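Local coordinates for protein RhCC (Rhodococcus jostii, PDB 4U5R) that probably acts as a cofactor-independent oxygenase of the tautomerase superfamily and can bind magnesium, at residues P1-F12 with Y38-P47. The protein carries 1 engineered substitution. Numbering follows the deposited sequence.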
loop_
_atom_site.group_PDB
_atom_site.type_symbol
_atom_site.label_atom_id
_atom_site.label_comp_id
_atom_site.label_asym_id
_atom_site.label_seq_id
_atom_site.Cartn_x
_atom_site.Cartn_y
_atom_site.Cartn_z
ATOM N N PRO B 1 5.856 -2.250 -12.230
ATOM C CA PRO B 1 5.807 -1.270 -11.144
ATOM C C PRO B 1 4.395 -0.768 -10.917
ATOM O O PRO B 1 3.598 -0.651 -11.849
ATOM C CB PRO B 1 6.722 -0.147 -11.642
ATOM C CG PRO B 1 7.610 -0.813 -12.646
ATOM C CD PRO B 1 6.749 -1.819 -13.314
ATOM N N TYR B 2 4.102 -0.462 -9.667
ATOM C CA TYR B 2 2.772 -0.028 -9.283
ATOM C C TYR B 2 2.853 1.343 -8.642
ATOM O O TYR B 2 3.334 1.457 -7.524
ATOM C CB TYR B 2 2.186 -1.059 -8.323
ATOM C CG TYR B 2 0.910 -0.686 -7.637
ATOM C CD1 TYR B 2 -0.307 -0.799 -8.293
ATOM C CD2 TYR B 2 0.912 -0.290 -6.305
ATOM C CE1 TYR B 2 -1.493 -0.491 -7.639
ATOM C CE2 TYR B 2 -0.261 0.030 -5.648
ATOM C CZ TYR B 2 -1.463 -0.074 -6.330
ATOM O OH TYR B 2 -2.653 0.217 -5.703
ATOM N N TRP B 3 2.396 2.377 -9.348
ATOM C CA TRP B 3 2.481 3.750 -8.839
ATOM C C TRP B 3 1.131 4.310 -8.434
ATOM O O TRP B 3 0.143 4.171 -9.158
ATOM C CB TRP B 3 3.074 4.692 -9.887
ATOM C CG TRP B 3 4.530 4.575 -10.154
ATOM C CD1 TRP B 3 5.217 3.462 -10.571
ATOM C CD2 TRP B 3 5.479 5.637 -10.098
ATOM N NE1 TRP B 3 6.548 3.771 -10.738
ATOM C CE2 TRP B 3 6.730 5.101 -10.456
ATOM C CE3 TRP B 3 5.394 6.989 -9.746
ATOM C CZ2 TRP B 3 7.894 5.874 -10.490
ATOM C CZ3 TRP B 3 6.553 7.762 -9.788
ATOM C CH2 TRP B 3 7.786 7.195 -10.144
ATOM N N GLU B 4 1.106 4.968 -7.283
ATOM C CA GLU B 4 -0.040 5.747 -6.862
ATOM C C GLU B 4 0.354 7.199 -6.771
ATOM O O GLU B 4 1.312 7.519 -6.084
ATOM C CB GLU B 4 -0.529 5.292 -5.509
ATOM C CG GLU B 4 -1.195 3.950 -5.473
ATOM C CD GLU B 4 -1.496 3.555 -4.046
ATOM O OE1 GLU B 4 -0.533 3.405 -3.261
ATOM O OE2 GLU B 4 -2.686 3.451 -3.695
ATOM N N ILE B 5 -0.394 8.079 -7.431
ATOM C CA ILE B 5 -0.137 9.505 -7.320
ATOM C C ILE B 5 -1.381 10.210 -6.808
ATOM O O ILE B 5 -2.401 10.273 -7.485
ATOM C CB ILE B 5 0.332 10.083 -8.678
ATOM C CG1 ILE B 5 1.586 9.323 -9.135
ATOM C CG2 ILE B 5 0.605 11.578 -8.566
ATOM C CD1 ILE B 5 2.173 9.778 -10.452
ATOM N N PHE B 6 -1.295 10.685 -5.573
ATOM C CA PHE B 6 -2.389 11.375 -4.902
ATOM C C PHE B 6 -2.230 12.870 -5.087
ATOM O O PHE B 6 -1.252 13.437 -4.624
ATOM C CB PHE B 6 -2.390 11.043 -3.407
ATOM C CG PHE B 6 -2.606 9.593 -3.096
ATOM C CD1 PHE B 6 -3.885 9.099 -2.916
ATOM C CD2 PHE B 6 -1.524 8.736 -2.922
ATOM C CE1 PHE B 6 -4.090 7.770 -2.593
ATOM C CE2 PHE B 6 -1.721 7.403 -2.608
ATOM C CZ PHE B 6 -3.005 6.915 -2.451
ATOM N N THR B 7 -3.181 13.508 -5.768
ATOM C CA THR B 7 -3.088 14.935 -6.113
ATOM C C THR B 7 -4.267 15.765 -5.609
ATOM O O THR B 7 -5.354 15.227 -5.397
ATOM C CB THR B 7 -3.045 15.151 -7.641
ATOM O OG1 THR B 7 -4.343 14.889 -8.188
ATOM C CG2 THR B 7 -2.023 14.245 -8.300
ATOM N N PRO B 8 -4.068 17.084 -5.446
ATOM C CA PRO B 8 -5.233 17.958 -5.316
ATOM C C PRO B 8 -6.186 17.686 -6.458
ATOM O O PRO B 8 -5.711 17.430 -7.571
ATOM C CB PRO B 8 -4.639 19.367 -5.428
ATOM C CG PRO B 8 -3.240 19.219 -4.957
ATOM C CD PRO B 8 -2.798 17.833 -5.376
ATOM N N GLU B 9 -7.489 17.723 -6.192
ATOM C CA GLU B 9 -8.491 17.516 -7.229
ATOM C C GLU B 9 -8.192 18.359 -8.455
ATOM O O GLU B 9 -7.887 19.537 -8.335
ATOM C CB GLU B 9 -9.885 17.865 -6.718
ATOM C CG GLU B 9 -10.716 16.696 -6.267
ATOM C CD GLU B 9 -12.177 17.068 -6.160
ATOM O OE1 GLU B 9 -12.482 18.060 -5.465
ATOM O OE2 GLU B 9 -13.017 16.389 -6.791
ATOM N N ASN B 10 -8.264 17.732 -9.623
ATOM C CA ASN B 10 -8.163 18.415 -10.915
ATOM C C ASN B 10 -6.794 19.047 -11.197
ATOM O O ASN B 10 -6.657 19.869 -12.107
ATOM C CB ASN B 10 -9.279 19.475 -11.033
ATOM C CG ASN B 10 -10.659 18.915 -10.697
ATOM O OD1 ASN B 10 -11.391 19.480 -9.883
ATOM N ND2 ASN B 10 -11.015 17.796 -11.314
ATOM N N ALA B 11 -5.765 18.632 -10.460
ATOM C CA ALA B 11 -4.414 19.135 -10.700
ATOM C C ALA B 11 -3.930 18.825 -12.116
ATOM O O ALA B 11 -3.276 19.660 -12.752
ATOM C CB ALA B 11 -3.430 18.550 -9.681
ATOM N N PHE B 12 -4.233 17.614 -12.589
ATOM C CA PHE B 12 -3.769 17.146 -13.891
ATOM C C PHE B 12 -4.889 16.927 -14.894
ATOM O O PHE B 12 -5.928 16.343 -14.571
ATOM C CB PHE B 12 -2.993 15.836 -13.743
ATOM C CG PHE B 12 -1.729 15.958 -12.945
ATOM C CD1 PHE B 12 -0.948 17.098 -13.008
ATOM C CD2 PHE B 12 -1.307 14.904 -12.149
ATOM C CE1 PHE B 12 0.224 17.188 -12.281
ATOM C CE2 PHE B 12 -0.137 14.989 -11.419
ATOM C CZ PHE B 12 0.624 16.133 -11.476
ATOM N N TYR B 38 3.776 -3.399 -17.896
ATOM C CA TYR B 38 4.097 -3.625 -16.473
ATOM C C TYR B 38 3.910 -2.354 -15.647
ATOM O O TYR B 38 3.603 -2.429 -14.452
ATOM C CB TYR B 38 5.542 -4.104 -16.258
ATOM C CG TYR B 38 5.842 -5.555 -16.557
ATOM C CD1 TYR B 38 4.902 -6.377 -17.155
ATOM C CD2 TYR B 38 7.078 -6.091 -16.235
ATOM C CE1 TYR B 38 5.195 -7.701 -17.440
ATOM C CE2 TYR B 38 7.378 -7.413 -16.502
ATOM C CZ TYR B 38 6.434 -8.205 -17.107
ATOM O OH TYR B 38 6.741 -9.511 -17.389
ATOM N N VAL B 39 4.109 -1.194 -16.271
ATOM C CA VAL B 39 4.083 0.073 -15.535
ATOM C C VAL B 39 2.657 0.616 -15.405
ATOM O O VAL B 39 2.061 1.103 -16.369
ATOM C CB VAL B 39 4.990 1.128 -16.212
ATOM C CG1 VAL B 39 5.198 2.317 -15.293
ATOM C CG2 VAL B 39 6.338 0.524 -16.559
ATOM N N VAL B 40 2.139 0.540 -14.184
ATOM C CA VAL B 40 0.781 0.981 -13.881
ATOM C C VAL B 40 0.859 2.239 -13.011
ATOM O O VAL B 40 1.568 2.272 -11.990
ATOM C CB VAL B 40 -0.024 -0.130 -13.166
ATOM C CG1 VAL B 40 -1.374 0.390 -12.700
ATOM C CG2 VAL B 40 -0.183 -1.357 -14.077
ATOM N N VAL B 41 0.149 3.282 -13.424
ATOM C CA VAL B 41 0.093 4.521 -12.654
ATOM C C VAL B 41 -1.365 4.866 -12.347
ATOM O O VAL B 41 -2.200 5.074 -13.251
ATOM C CB VAL B 41 0.760 5.706 -13.389
ATOM C CG1 VAL B 41 0.705 6.947 -12.506
ATOM C CG2 VAL B 41 2.204 5.404 -13.739
ATOM N N LEU B 42 -1.686 4.923 -11.063
ATOM C CA LEU B 42 -3.047 5.229 -10.649
ATOM C C LEU B 42 -3.101 6.659 -10.113
ATOM O O LEU B 42 -2.434 6.975 -9.124
ATOM C CB LEU B 42 -3.537 4.232 -9.581
ATOM C CG LEU B 42 -3.364 2.734 -9.876
ATOM C CD1 LEU B 42 -3.946 1.891 -8.748
ATOM C CD2 LEU B 42 -4.013 2.368 -11.207
ATOM N N PHE B 43 -3.866 7.517 -10.786
ATOM C CA PHE B 43 -4.065 8.890 -10.326
ATOM C C PHE B 43 -5.274 8.997 -9.414
ATOM O O PHE B 43 -6.380 8.583 -9.764
ATOM C CB PHE B 43 -4.223 9.843 -11.513
ATOM C CG PHE B 43 -2.973 10.015 -12.299
ATOM C CD1 PHE B 43 -2.016 10.929 -11.894
ATOM C CD2 PHE B 43 -2.735 9.250 -13.424
ATOM C CE1 PHE B 43 -0.839 11.071 -12.589
ATOM C CE2 PHE B 43 -1.563 9.398 -14.141
ATOM C CZ PHE B 43 -0.617 10.323 -13.724
ATOM N N LYS B 44 -5.061 9.559 -8.234
ATOM C CA LYS B 44 -6.122 9.623 -7.246
ATOM C C LYS B 44 -6.329 11.080 -6.842
ATOM O O LYS B 44 -5.511 11.665 -6.126
ATOM C CB LYS B 44 -5.771 8.719 -6.052
ATOM C CG LYS B 44 -5.688 7.227 -6.446
ATOM C CD LYS B 44 -5.055 6.357 -5.367
ATOM C CE LYS B 44 -5.134 4.884 -5.708
ATOM N NZ LYS B 44 -4.840 4.067 -4.499
ATOM N N ASP B 45 -7.413 11.670 -7.345
ATOM C CA ASP B 45 -7.783 13.029 -7.000
ATOM C C ASP B 45 -8.287 13.091 -5.562
ATOM O O ASP B 45 -9.195 12.347 -5.177
ATOM C CB ASP B 45 -8.849 13.555 -7.972
ATOM C CG ASP B 45 -8.249 14.319 -9.141
ATOM O OD1 ASP B 45 -7.010 14.427 -9.223
ATOM O OD2 ASP B 45 -9.022 14.812 -9.985
ATOM N N MET B 46 -7.672 13.959 -4.764
ATOM C CA MET B 46 -8.083 14.143 -3.380
ATOM C C MET B 46 -8.807 15.462 -3.210
ATOM O O MET B 46 -8.242 16.522 -3.496
ATOM C CB MET B 46 -6.879 14.105 -2.440
ATOM C CG MET B 46 -6.084 12.818 -2.522
ATOM S SD MET B 46 -7.018 11.372 -1.965
ATOM C CE MET B 46 -7.222 11.676 -0.209
ATOM N N PRO B 47 -10.064 15.405 -2.757
ATOM C CA PRO B 47 -10.812 16.631 -2.443
ATOM C C PRO B 47 -10.119 17.487 -1.389
ATOM O O PRO B 47 -9.322 16.968 -0.601
ATOM C CB PRO B 47 -12.149 16.100 -1.912
ATOM C CG PRO B 47 -12.300 14.753 -2.520
ATOM C CD PRO B 47 -10.900 14.198 -2.639
HETATM O O HOH W 1 -6.144 15.446 -11.583
#
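K44 stretches beside the ring of F6 to reach E4, the three sharing one face of the parallel strands 2-8 and 40-46 of a beta-alpha-beta unit of the tautomerase superfamily. NZ of K44 meets OE2 of E4 in a salt bridge whose 2.4 Å length is doubtful. The K44 chain, extended beyond CG, lays CD 3.3 Å from CE1 of F6; at the edge of that ring stands SD of M46, a Met-aromatic contact 5.3 Å from the centroid. With the ring of F6 cut back to an alanine, the K44 chain would probably swing more freely from E4 and the M46 sulfur lose the ring at its side. On the other face W3, I5, V41 and F43 form an apolar row: CD1 of I5 lies against CG1 of V41 and CE1 of F43, which also meets CD2 of F12, and F43 rests on K17 of helix 14-32. Between the faces the parallel ladder runs from V40 N-P1 O to M46 N-T7 O. V40, V41 and L42 extend the sheet antiparallel into a neighbouring subunit, while Y2 OH and E4 OE1 hydrogen-bond a Tris molecule, probably from the crystallisation liquor. At the C-terminal end of the ladder, D45 grips the type II turn P8-A11: its OD2 takes N10 N at 3.0 Å from above the carboxylate plane, and OD1 accepts from a water that accepts from F12 N.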